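Local coordinates for HD domain-containing protein (Aquifex aeolicus, PDB 2HEK) that binds zinc and guanosine diphosphate at separate sites and may act as a dGTPase, though its function is not established, at residues T62-I65 against C66-L69; F215-Q219 against V220-K224; A269-E272 against D273-R276; K299-L302 against L303-F306. One frame throughout, in Å; residues are numbered along the deposited sequence.

Interaction 1. Residues T62-I65 against C66-L69; sequences TERI and CESL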
loop_
_atom_site.group_PDB
_atom_site.type_symbol
_atom_site.label_atom_id
_atom_site.label_comp_id
_atom_site.label_asym_id
_atom_site.label_seq_id
_atom_site.Cartn_x
_atom_site.Cartn_y
_atom_site.Cartn_z
ATOM N N THR A 62 -5.690 17.997 -12.260
ATOM C CA THR A 62 -5.681 18.856 -13.446
ATOM C C THR A 62 -4.260 19.318 -13.755
ATOM O O THR A 62 -3.859 19.280 -14.913
ATOM C CB THR A 62 -6.605 20.081 -13.275
ATOM O OG1 THR A 62 -7.940 19.609 -12.996
ATOM C CG2 THR A 62 -6.629 20.915 -14.564
ATOM N N GLU A 63 -3.527 19.764 -12.731
ATOM C CA GLU A 63 -2.097 20.144 -12.874
ATOM C C GLU A 63 -1.291 19.043 -13.533
ATOM O O GLU A 63 -0.544 19.278 -14.517
ATOM C CB GLU A 63 -1.482 20.489 -11.514
ATOM C CG GLU A 63 -0.055 21.126 -11.549
ATOM C CD GLU A 63 0.270 21.762 -10.203
ATOM O OE1 GLU A 63 0.289 21.027 -9.181
ATOM O OE2 GLU A 63 0.479 23.009 -10.150
ATOM N N ARG A 64 -1.437 17.831 -12.998
ATOM C CA ARG A 64 -0.711 16.671 -13.481
ATOM C C ARG A 64 -1.024 16.390 -14.942
ATOM O O ARG A 64 -0.110 16.170 -15.759
ATOM C CB ARG A 64 -1.057 15.441 -12.609
ATOM C CG ARG A 64 -0.428 15.458 -11.220
ATOM C CD ARG A 64 1.051 15.053 -11.275
ATOM N NE ARG A 64 1.624 14.823 -9.938
ATOM C CZ ARG A 64 2.243 15.748 -9.198
ATOM N NH1 ARG A 64 2.388 16.990 -9.649
ATOM N NH2 ARG A 64 2.723 15.428 -7.996
ATOM N N ILE A 65 -2.307 16.397 -15.296
ATOM C CA ILE A 65 -2.703 16.088 -16.682
ATOM C C ILE A 65 -2.181 17.182 -17.643
ATOM O O ILE A 65 -1.701 16.868 -18.727
ATOM C CB ILE A 65 -4.239 15.967 -16.840
ATOM C CG1 ILE A 65 -4.798 14.719 -16.102
ATOM C CG2 ILE A 65 -4.633 15.941 -18.338
ATOM C CD1 ILE A 65 -6.339 14.750 -15.899
ATOM N N CYS A 66 -2.273 18.452 -17.244
ATOM C CA CYS A 66 -1.697 19.560 -18.057
ATOM C C CYS A 66 -0.182 19.392 -18.253
ATOM O O CYS A 66 0.345 19.628 -19.352
ATOM C CB CYS A 66 -1.992 20.917 -17.407
ATOM S SG CYS A 66 -3.723 21.347 -17.566
ATOM N N GLU A 67 0.520 18.998 -17.199
ATOM C CA GLU A 67 1.953 18.646 -17.305
ATOM C C GLU A 67 2.242 17.519 -18.309
ATOM O O GLU A 67 3.165 17.632 -19.138
ATOM C CB GLU A 67 2.569 18.355 -15.922
ATOM C CG GLU A 67 2.661 19.594 -15.043
ATOM C CD GLU A 67 3.010 19.336 -13.554
ATOM O OE1 GLU A 67 3.149 18.158 -13.127
ATOM O OE2 GLU A 67 3.121 20.344 -12.798
ATOM N N SER A 68 1.458 16.446 -18.258
ATOM C CA SER A 68 1.631 15.326 -19.189
ATOM C C SER A 68 1.285 15.734 -20.622
ATOM O O SER A 68 1.949 15.320 -21.579
ATOM C CB SER A 68 0.785 14.124 -18.766
ATOM O OG SER A 68 0.686 13.157 -19.813
ATOM N N LEU A 69 0.235 16.539 -20.765
ATOM C CA LEU A 69 -0.253 16.913 -22.082
ATOM C C LEU A 69 0.387 18.185 -22.655
ATOM O O LEU A 69 0.109 18.538 -23.810
ATOM C CB LEU A 69 -1.769 17.035 -22.076
ATOM C CG LEU A 69 -2.605 15.779 -21.819
ATOM C CD1 LEU A 69 -4.074 16.181 -21.910
ATOM C CD2 LEU A 69 -2.286 14.655 -22.801
#
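Ile65 and Leu69, one helical turn apart, carry the apolar part of this contact. Their side chains run side by side in the same direction, and the CG2 branch of Ile65 lies 3.6 Å from CD1 of Leu69. That branch is the one trans to the backbone N (CG1 takes the other position, chi1 -68°), which directs it along the helix toward the next turn. Ile65 also packs on Ile153 of helix 145-155, while Leu69 reaches Leu189 and Val191 of strand 189-192. A looser touch joins CG2 of Thr62 to SG of Cys66 at 4.2 Å, next to Val77 of helix 74-82.

Charged groups occupy the outer side. Arg64, bent at chi2 (-78°), brings NH1 to 3.7 Å from OE1 of Glu67, a long salt bridge that counts more as charge attraction than as a directed bond. The other carboxylate oxygen, OE2 of Glu67, rests against CG of Glu63 at 3.5 Å. The two carboxylates are nearly parallel, with planes 13° apart, and their like charges are probably offset by Lys78, which pairs with Glu63, and by Arg64.

Backbone bonds of the i to i+4 kind tie the two turns together: Cys66 N to Thr62 O is 2.9 Å, and Leu69 N to Ile65 O closes the series at 2.8 Å. The hydroxyls of Thr62 and Ser68 bond elsewhere, Thr62 to Val58 O and Ser160, Ser68 to Ile186 O.

This is the amphipathic C-terminal end of helix 51-69 in the all-helical HD domain, the helix that carries the zinc ligand His54 nearer its start.

Interaction 2. Residues F215-Q219 against V220-K224; sequences FMYVQ and VYFHK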
loop_
_atom_site.group_PDB
_atom_site.type_symbol
_atom_site.label_atom_id
_atom_site.label_comp_id
_atom_site.label_asym_id
_atom_site.label_seq_id
_atom_site.Cartn_x
_atom_site.Cartn_y
_atom_site.Cartn_z
ATOM N N PHE A 215 -16.533 -1.043 -10.150
ATOM C CA PHE A 215 -16.590 -1.388 -8.717
ATOM C C PHE A 215 -17.194 -0.299 -7.838
ATOM O O PHE A 215 -17.995 -0.590 -6.947
ATOM C CB PHE A 215 -15.223 -1.789 -8.196
ATOM C CG PHE A 215 -14.841 -3.199 -8.565
ATOM C CD1 PHE A 215 -13.693 -3.456 -9.310
ATOM C CD2 PHE A 215 -15.624 -4.275 -8.130
ATOM C CE1 PHE A 215 -13.311 -4.804 -9.622
ATOM C CE2 PHE A 215 -15.278 -5.601 -8.444
ATOM C CZ PHE A 215 -14.103 -5.852 -9.212
ATOM N N MET A 216 -16.823 0.958 -8.067
ATOM C CA MET A 216 -17.405 2.027 -7.254
ATOM C C MET A 216 -18.923 2.095 -7.415
ATOM O O MET A 216 -19.633 2.327 -6.434
ATOM C CB MET A 216 -16.761 3.380 -7.549
ATOM C CG MET A 216 -15.285 3.455 -7.093
ATOM S SD MET A 216 -15.083 3.029 -5.305
ATOM C CE MET A 216 -16.082 4.265 -4.515
ATOM N N TYR A 217 -19.420 1.907 -8.638
ATOM C CA TYR A 217 -20.878 1.898 -8.873
ATOM C C TYR A 217 -21.588 0.754 -8.187
ATOM O O TYR A 217 -22.584 0.972 -7.482
ATOM C CB TYR A 217 -21.227 1.943 -10.384
ATOM C CG TYR A 217 -21.236 3.358 -10.835
ATOM C CD1 TYR A 217 -20.059 3.973 -11.258
ATOM C CD2 TYR A 217 -22.386 4.131 -10.714
ATOM C CE1 TYR A 217 -20.035 5.317 -11.586
ATOM C CE2 TYR A 217 -22.385 5.481 -11.054
ATOM C CZ TYR A 217 -21.203 6.060 -11.493
ATOM O OH TYR A 217 -21.173 7.397 -11.846
ATOM N N VAL A 218 -21.076 -0.468 -8.358
ATOM C CA VAL A 218 -21.779 -1.608 -7.765
ATOM C C VAL A 218 -21.656 -1.638 -6.243
ATOM O O VAL A 218 -22.618 -1.996 -5.542
ATOM C CB VAL A 218 -21.418 -2.977 -8.398
ATOM C CG1 VAL A 218 -21.867 -2.980 -9.849
ATOM C CG2 VAL A 218 -19.928 -3.322 -8.253
ATOM N N GLN A 219 -20.497 -1.239 -5.731
ATOM C CA GLN A 219 -20.267 -1.380 -4.286
ATOM C C GLN A 219 -20.862 -0.199 -3.507
ATOM O O GLN A 219 -21.424 -0.388 -2.411
ATOM C CB GLN A 219 -18.764 -1.603 -3.987
ATOM C CG GLN A 219 -18.345 -1.661 -2.498
ATOM C CD GLN A 219 -18.539 -3.059 -1.864
ATOM O OE1 GLN A 219 -19.215 -3.924 -2.434
ATOM N NE2 GLN A 219 -17.943 -3.271 -0.678
ATOM N N VAL A 220 -20.729 1.016 -4.052
ATOM C CA VAL A 220 -21.074 2.230 -3.279
ATOM C C VAL A 220 -22.252 3.042 -3.858
ATOM O O VAL A 220 -23.289 3.194 -3.191
ATOM C CB VAL A 220 -19.840 3.189 -3.082
ATOM C CG1 VAL A 220 -20.277 4.432 -2.310
ATOM C CG2 VAL A 220 -18.667 2.476 -2.359
ATOM N N TYR A 221 -22.108 3.561 -5.078
ATOM C CA TYR A 221 -23.093 4.539 -5.582
ATOM C C TYR A 221 -24.476 3.876 -5.765
ATOM O O TYR A 221 -25.523 4.521 -5.594
ATOM C CB TYR A 221 -22.615 5.238 -6.894
ATOM C CG TYR A 221 -21.172 5.798 -6.853
ATOM C CD1 TYR A 221 -20.336 5.690 -7.968
ATOM C CD2 TYR A 221 -20.655 6.432 -5.692
ATOM C CE1 TYR A 221 -19.018 6.200 -7.953
ATOM C CE2 TYR A 221 -19.326 6.919 -5.664
ATOM C CZ TYR A 221 -18.533 6.815 -6.806
ATOM O OH TYR A 221 -17.213 7.292 -6.794
ATOM N N PHE A 222 -24.487 2.591 -6.091
ATOM C CA PHE A 222 -25.775 1.889 -6.301
ATOM C C PHE A 222 -26.109 0.958 -5.154
ATOM O O PHE A 222 -26.963 0.082 -5.298
ATOM C CB PHE A 222 -25.782 1.128 -7.635
ATOM C CG PHE A 222 -25.755 2.019 -8.830
ATOM C CD1 PHE A 222 -25.362 1.508 -10.079
ATOM C CD2 PHE A 222 -26.079 3.382 -8.724
ATOM C CE1 PHE A 222 -25.333 2.341 -11.231
ATOM C CE2 PHE A 222 -26.055 4.236 -9.861
ATOM C CZ PHE A 222 -25.685 3.697 -11.128
ATOM N N HIS A 223 -25.442 1.134 -4.009
ATOM C CA HIS A 223 -25.701 0.293 -2.851
ATOM C C HIS A 223 -27.202 0.491 -2.514
ATOM O O HIS A 223 -27.697 1.607 -2.504
ATOM C CB HIS A 223 -24.811 0.729 -1.670
ATOM C CG HIS A 223 -24.890 -0.169 -0.485
ATOM N ND1 HIS A 223 -25.970 -0.170 0.371
ATOM C CD2 HIS A 223 -24.010 -1.084 0.008
ATOM C CE1 HIS A 223 -25.758 -1.044 1.338
ATOM N NE2 HIS A 223 -24.563 -1.589 1.160
ATOM N N LYS A 224 -27.902 -0.596 -2.232
ATOM C CA LYS A 224 -29.364 -0.528 -2.140
ATOM C C LYS A 224 -29.802 0.393 -1.004
ATOM O O LYS A 224 -30.796 1.094 -1.139
ATOM C CB LYS A 224 -29.943 -1.920 -1.950
ATOM C CG LYS A 224 -29.581 -2.581 -0.647
ATOM C CD LYS A 224 -29.800 -4.107 -0.712
ATOM C CE LYS A 224 -29.771 -4.686 0.691
ATOM N NZ LYS A 224 -29.693 -6.177 0.675
#
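Tyr217 sits between two aromatic neighbours, and its side chain can be followed outward from the helix. CB lies 4.2 Å from CD1 of Phe222. Beyond it, CG, CE1 and CZ lie under CD1 of Tyr221, which stands over the ring centre, 3.6 Å from CZ of Tyr217; the planes meet at 79° in a T-shaped stack. On the ring's edge, CD2 comes 3.4 Å from CZ of Phe222, with CE2 close behind, making a second edge-to-face pair on the Phe222 face.

The cluster lies where helix 203-221 ends in a wider, pi-type turn: Tyr221 N bonds Met216 O (3.1 Å) and Phe222 N bonds Tyr217 O (2.9 Å), each five residues back. Val220 N is the second donor on Met216 O, above the carbonyl plane. Phe222 then leaves helical geometry, and His223 N-caps the next helix, its ND1 bonded to Val225 N.

Met216 packs against Tyr221 and Val220. Its CB touches CE1 of Tyr221 at 3.6 Å, and its chain, folded at chi2 and chi3 (-55° and -60°), brings CE to 3.8 Å from CG2 of Val220. The Tyr221 hydroxyl bonds Asp169 of helix 160-173, while Phe222 packs on Ile349 and Val316 of the three-stranded sheet.

Interaction 3. Residues A269-E272 against D273-R276; sequences AFRE and DFER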
loop_
_atom_site.group_PDB
_atom_site.type_symbol
_atom_site.label_atom_id
_atom_site.label_comp_id
_atom_site.label_asym_id
_atom_site.label_seq_id
_atom_site.Cartn_x
_atom_site.Cartn_y
_atom_site.Cartn_z
ATOM N N ALA A 269 -42.961 18.740 12.250
ATOM C CA ALA A 269 -43.666 18.459 10.996
ATOM C C ALA A 269 -42.948 17.378 10.171
ATOM O O ALA A 269 -43.592 16.535 9.539
ATOM C CB ALA A 269 -43.835 19.741 10.179
ATOM N N PHE A 270 -41.613 17.412 10.216
ATOM C CA PHE A 270 -40.738 16.554 9.415
ATOM C C PHE A 270 -40.308 15.276 10.130
ATOM O O PHE A 270 -39.226 14.752 9.854
ATOM C CB PHE A 270 -39.466 17.327 9.036
ATOM C CG PHE A 270 -39.712 18.559 8.211
ATOM C CD1 PHE A 270 -39.110 19.763 8.554
ATOM C CD2 PHE A 270 -40.527 18.514 7.082
ATOM C CE1 PHE A 270 -39.321 20.906 7.792
ATOM C CE2 PHE A 270 -40.748 19.658 6.312
ATOM C CZ PHE A 270 -40.148 20.855 6.670
ATOM N N ARG A 271 -41.135 14.767 11.036
ATOM C CA ARG A 271 -40.673 13.708 11.922
ATOM C C ARG A 271 -40.461 12.364 11.236
ATOM O O ARG A 271 -39.521 11.638 11.568
ATOM C CB ARG A 271 -41.577 13.551 13.147
ATOM C CG ARG A 271 -40.844 13.003 14.366
ATOM C CD ARG A 271 -39.771 14.001 14.829
ATOM N NE ARG A 271 -38.676 13.384 15.576
ATOM C CZ ARG A 271 -37.642 14.060 16.068
ATOM N NH1 ARG A 271 -37.565 15.373 15.893
ATOM N NH2 ARG A 271 -36.687 13.426 16.739
ATOM N N GLU A 272 -41.339 12.015 10.305
ATOM C CA GLU A 272 -41.209 10.734 9.650
ATOM C C GLU A 272 -40.037 10.725 8.679
ATOM O O GLU A 272 -39.398 9.703 8.532
ATOM C CB GLU A 272 -42.517 10.270 9.015
ATOM C CG GLU A 272 -43.321 9.390 9.986
ATOM C CD GLU A 272 -44.701 9.002 9.476
ATOM O OE1 GLU A 272 -44.792 8.247 8.473
ATOM O OE2 GLU A 272 -45.700 9.443 10.102
ATOM N N ASP A 273 -39.764 11.872 8.054
ATOM C CA ASP A 273 -38.519 12.109 7.300
ATOM C C ASP A 273 -37.310 11.810 8.164
ATOM O O ASP A 273 -36.436 11.046 7.764
ATOM C CB ASP A 273 -38.414 13.569 6.852
ATOM C CG ASP A 273 -39.524 13.981 5.922
ATOM O OD1 ASP A 273 -40.382 14.801 6.347
ATOM O OD2 ASP A 273 -39.531 13.496 4.771
ATOM N N PHE A 274 -37.270 12.431 9.343
ATOM C CA PHE A 274 -36.171 12.256 10.274
ATOM C C PHE A 274 -35.993 10.795 10.642
ATOM O O PHE A 274 -34.884 10.291 10.655
ATOM C CB PHE A 274 -36.343 13.106 11.554
ATOM C CG PHE A 274 -35.386 12.720 12.672
ATOM C CD1 PHE A 274 -34.132 13.311 12.775
ATOM C CD2 PHE A 274 -35.740 11.746 13.607
ATOM C CE1 PHE A 274 -33.247 12.944 13.797
ATOM C CE2 PHE A 274 -34.862 11.368 14.634
ATOM C CZ PHE A 274 -33.613 11.964 14.727
ATOM N N GLU A 275 -37.086 10.115 10.959
ATOM C CA GLU A 275 -36.995 8.712 11.352
ATOM C C GLU A 275 -36.438 7.806 10.245
ATOM O O GLU A 275 -35.584 6.948 10.503
ATOM C CB GLU A 275 -38.353 8.216 11.814
ATOM C CG GLU A 275 -38.764 8.875 13.146
ATOM C CD GLU A 275 -40.119 8.433 13.657
ATOM O OE1 GLU A 275 -40.669 7.437 13.121
ATOM O OE2 GLU A 275 -40.629 9.092 14.606
ATOM N N ARG A 276 -36.917 8.027 9.027
ATOM C CA ARG A 276 -36.522 7.233 7.844
ATOM C C ARG A 276 -35.047 7.408 7.496
ATOM O O ARG A 276 -34.392 6.481 6.990
ATOM C CB ARG A 276 -37.364 7.661 6.636
ATOM C CG ARG A 276 -38.809 7.172 6.733
ATOM C CD ARG A 276 -39.719 7.841 5.702
ATOM N NE ARG A 276 -41.077 7.291 5.799
ATOM C CZ ARG A 276 -42.055 7.464 4.913
ATOM N NH1 ARG A 276 -41.861 8.173 3.810
ATOM N NH2 ARG A 276 -43.245 6.910 5.141
#
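Arg271 lays its guanidinium over one face of the Phe274 ring, three residues on. CZ of Arg271 is 4.3 Å from the ring centroid and 27° off the normal, a cation-pi contact, with NH2 coming down to 3.5 Å from CE2 of Phe274. The two groups are inclined at 37°, and the side chains run alongside each other. Arg271 bends at chi2 (64°) to reach over the ring of Phe274, whose CG is trans to its backbone N. NH1 of the arginine also makes a weak hydrogen bond to Phe265 O.

All this sits on the first turn of helix 271-278, with Phe270 at the N-cap position. Phe270 O receives Phe274 N at 3.1 Å, and the next bond, from Glu275 N to Arg271 O, is 2.9 Å. Asp273 folds back toward the start of the helix, where its OD1 lies near the plane of the Phe270 ring, 3.8 Å from CD2. That oxygen has a stronger partner in Lys239 of helix 224-240, and the Phe270 ring meets Phe236 of the same helix edge-to-face.

Farther along, OE1 of Glu272 is 3.9 Å from NH2 of Arg276; the oxygen stands off the flat of the guanidinium, where no hydrogen is directed, so this long salt bridge is electrostatic only. The aliphatic part of Arg276 lies against the Glu272 carbonyl, its CG 3.2 Å from that O.

Interaction 4. Residues K299-L302 against L303-F306; sequences KERL and LEKF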
loop_
_atom_site.group_PDB
_atom_site.type_symbol
_atom_site.label_atom_id
_atom_site.label_comp_id
_atom_site.label_asym_id
_atom_site.label_seq_id
_atom_site.Cartn_x
_atom_site.Cartn_y
_atom_site.Cartn_z
ATOM N N LYS A 299 -43.782 -5.370 -8.998
ATOM C CA LYS A 299 -44.386 -4.055 -8.846
ATOM C C LYS A 299 -45.916 -4.109 -9.010
ATOM O O LYS A 299 -46.657 -3.452 -8.270
ATOM C CB LYS A 299 -43.791 -3.080 -9.852
ATOM C CG LYS A 299 -44.489 -1.732 -9.857
ATOM C CD LYS A 299 -43.719 -0.715 -10.664
ATOM C CE LYS A 299 -44.569 0.512 -10.959
ATOM N NZ LYS A 299 -43.751 1.578 -11.621
ATOM N N GLU A 300 -46.380 -4.897 -9.978
ATOM C CA GLU A 300 -47.816 -5.035 -10.244
ATOM C C GLU A 300 -48.571 -5.732 -9.117
ATOM O O GLU A 300 -49.501 -5.161 -8.563
ATOM C CB GLU A 300 -48.053 -5.712 -11.593
ATOM C CG GLU A 300 -47.790 -4.772 -12.764
ATOM C CD GLU A 300 -48.711 -5.012 -13.955
ATOM O OE1 GLU A 300 -49.828 -5.561 -13.772
ATOM O OE2 GLU A 300 -48.315 -4.634 -15.079
ATOM N N ARG A 301 -48.157 -6.943 -8.767
ATOM C CA ARG A 301 -48.762 -7.695 -7.676
ATOM C C ARG A 301 -48.753 -6.903 -6.371
ATOM O O ARG A 301 -49.707 -6.971 -5.586
ATOM C CB ARG A 301 -48.042 -9.038 -7.491
ATOM C CG ARG A 301 -48.312 -9.759 -6.161
ATOM C CD ARG A 301 -49.696 -10.461 -6.097
ATOM N NE ARG A 301 -49.773 -11.651 -6.954
ATOM C CZ ARG A 301 -50.908 -12.202 -7.381
ATOM N NH1 ARG A 301 -52.082 -11.677 -7.034
ATOM N NH2 ARG A 301 -50.871 -13.278 -8.162
ATOM N N LEU A 302 -47.673 -6.147 -6.151
ATOM C CA LEU A 302 -47.487 -5.383 -4.931
ATOM C C LEU A 302 -48.452 -4.223 -4.876
ATOM O O LEU A 302 -49.082 -4.004 -3.844
ATOM C CB LEU A 302 -46.046 -4.867 -4.838
ATOM C CG LEU A 302 -45.557 -4.271 -3.523
ATOM C CD1 LEU A 302 -45.600 -5.300 -2.397
ATOM C CD2 LEU A 302 -44.140 -3.769 -3.728
ATOM N N LEU A 303 -48.562 -3.475 -5.971
ATOM C CA LEU A 303 -49.471 -2.341 -6.015
ATOM C C LEU A 303 -50.955 -2.759 -6.071
ATOM O O LEU A 303 -51.847 -1.900 -6.056
ATOM C CB LEU A 303 -49.128 -1.395 -7.168
ATOM C CG LEU A 303 -47.865 -0.527 -7.077
ATOM C CD1 LEU A 303 -47.863 0.498 -8.200
ATOM C CD2 LEU A 303 -47.744 0.180 -5.736
ATOM N N GLU A 304 -51.214 -4.065 -6.140
ATOM C CA GLU A 304 -52.574 -4.575 -6.027
ATOM C C GLU A 304 -52.984 -4.562 -4.566
ATOM O O GLU A 304 -54.116 -4.205 -4.238
ATOM C CB GLU A 304 -52.680 -6.004 -6.581
ATOM C CG GLU A 304 -52.797 -6.101 -8.112
ATOM C CD GLU A 304 -52.673 -7.536 -8.631
ATOM O OE1 GLU A 304 -52.786 -8.480 -7.813
ATOM O OE2 GLU A 304 -52.456 -7.721 -9.855
ATOM N N LYS A 305 -52.040 -4.928 -3.700
ATOM C CA LYS A 305 -52.303 -5.168 -2.282
ATOM C C LYS A 305 -52.008 -3.994 -1.336
ATOM O O LYS A 305 -52.711 -3.819 -0.340
ATOM C CB LYS A 305 -51.552 -6.414 -1.806
ATOM C CG LYS A 305 -52.069 -7.716 -2.394
ATOM C CD LYS A 305 -51.534 -8.920 -1.624
ATOM C CE LYS A 305 -52.229 -10.218 -2.049
ATOM N NZ LYS A 305 -51.502 -10.928 -3.144
ATOM N N PHE A 306 -50.980 -3.203 -1.644
ATOM C CA PHE A 306 -50.520 -2.127 -0.759
ATOM C C PHE A 306 -50.646 -0.757 -1.430
ATOM O O PHE A 306 -50.607 -0.664 -2.662
ATOM C CB PHE A 306 -49.078 -2.382 -0.331
ATOM C CG PHE A 306 -48.852 -3.743 0.275
ATOM C CD1 PHE A 306 -48.537 -4.834 -0.526
ATOM C CD2 PHE A 306 -48.942 -3.930 1.650
ATOM C CE1 PHE A 306 -48.325 -6.093 0.031
ATOM C CE2 PHE A 306 -48.727 -5.185 2.214
ATOM C CZ PHE A 306 -48.425 -6.268 1.400
#
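Leu302 and Phe306 make the apolar contact at the end of helix 292-305, with CD1 of Leu302 3.5 Å from CD1 of Phe306. Beside them the Leu302 carbonyl oxygen lies in the plane of the Phe306 ring, at its edge. On the outer side, NH1 of Arg301 forms a salt bridge with OE1 of Glu304 at 3.4 Å; the guanidinium and carboxylate planes stand almost perpendicular, 84° apart, so the two groups do not meet as a flat, doubly bonded pair. Lys305 runs alongside Arg301, its NZ 3.5 Å from the arginine's CD.

The torsions and the backbone put these groups in place. Arg301 is folded at both chi2 (77°) and chi3 (71°), which brings its head round toward the next turn, beside Glu304. Leu302 O takes two donors as the helix ends: Phe306 N at 3.0 Å, close to the carbonyl axis, and Lys305 N at 3.1 Å, above the carbonyl plane. Just before this, Glu304 N has weak bonds to the carbonyls of Glu300 and Arg301.

Farther out, Leu302 packs on Val311 of strand 311-318, and both Leu302 and Phe306 touch Ala364 of helix 361-366. Lys305 has a long, weak ion pair with Glu367.

NH1 of Arg301 and NZ of Lys305 are 4.0 Å apart, two like charges that would be expected to repel; Glu304, paired with the arginine, probably offsets this. One salt bridge between nearly perpendicular groups and one weak ion pair suggest electrostatic rather than directional holding on the outer side, while Leu302 and Phe306 pack inward.

How the interactions relate
All four are local contacts along or at the ends of helices, but at different depths. Interactions 1 and 2 are partly buried; interactions 3 and 4 are on the surface. Interaction 1 belongs to the HD domain, and its centre is about 47 Å from that of interaction 3, across the middle of the chain. The other three fall in the HD-associated region, their centres 25 to 27 Å apart, and none touches another. Aromatic stacking dominates interaction 2, a cation-pi pair interaction 3, aliphatic packing interaction 1 and leucine-on-phenylalanine packing interaction 4, the last two each with an outer salt bridge. Interactions 1, 2 and 4 lie at the ends of helices, interaction 3 at the start of one; 2 and 4 share strand 311-318.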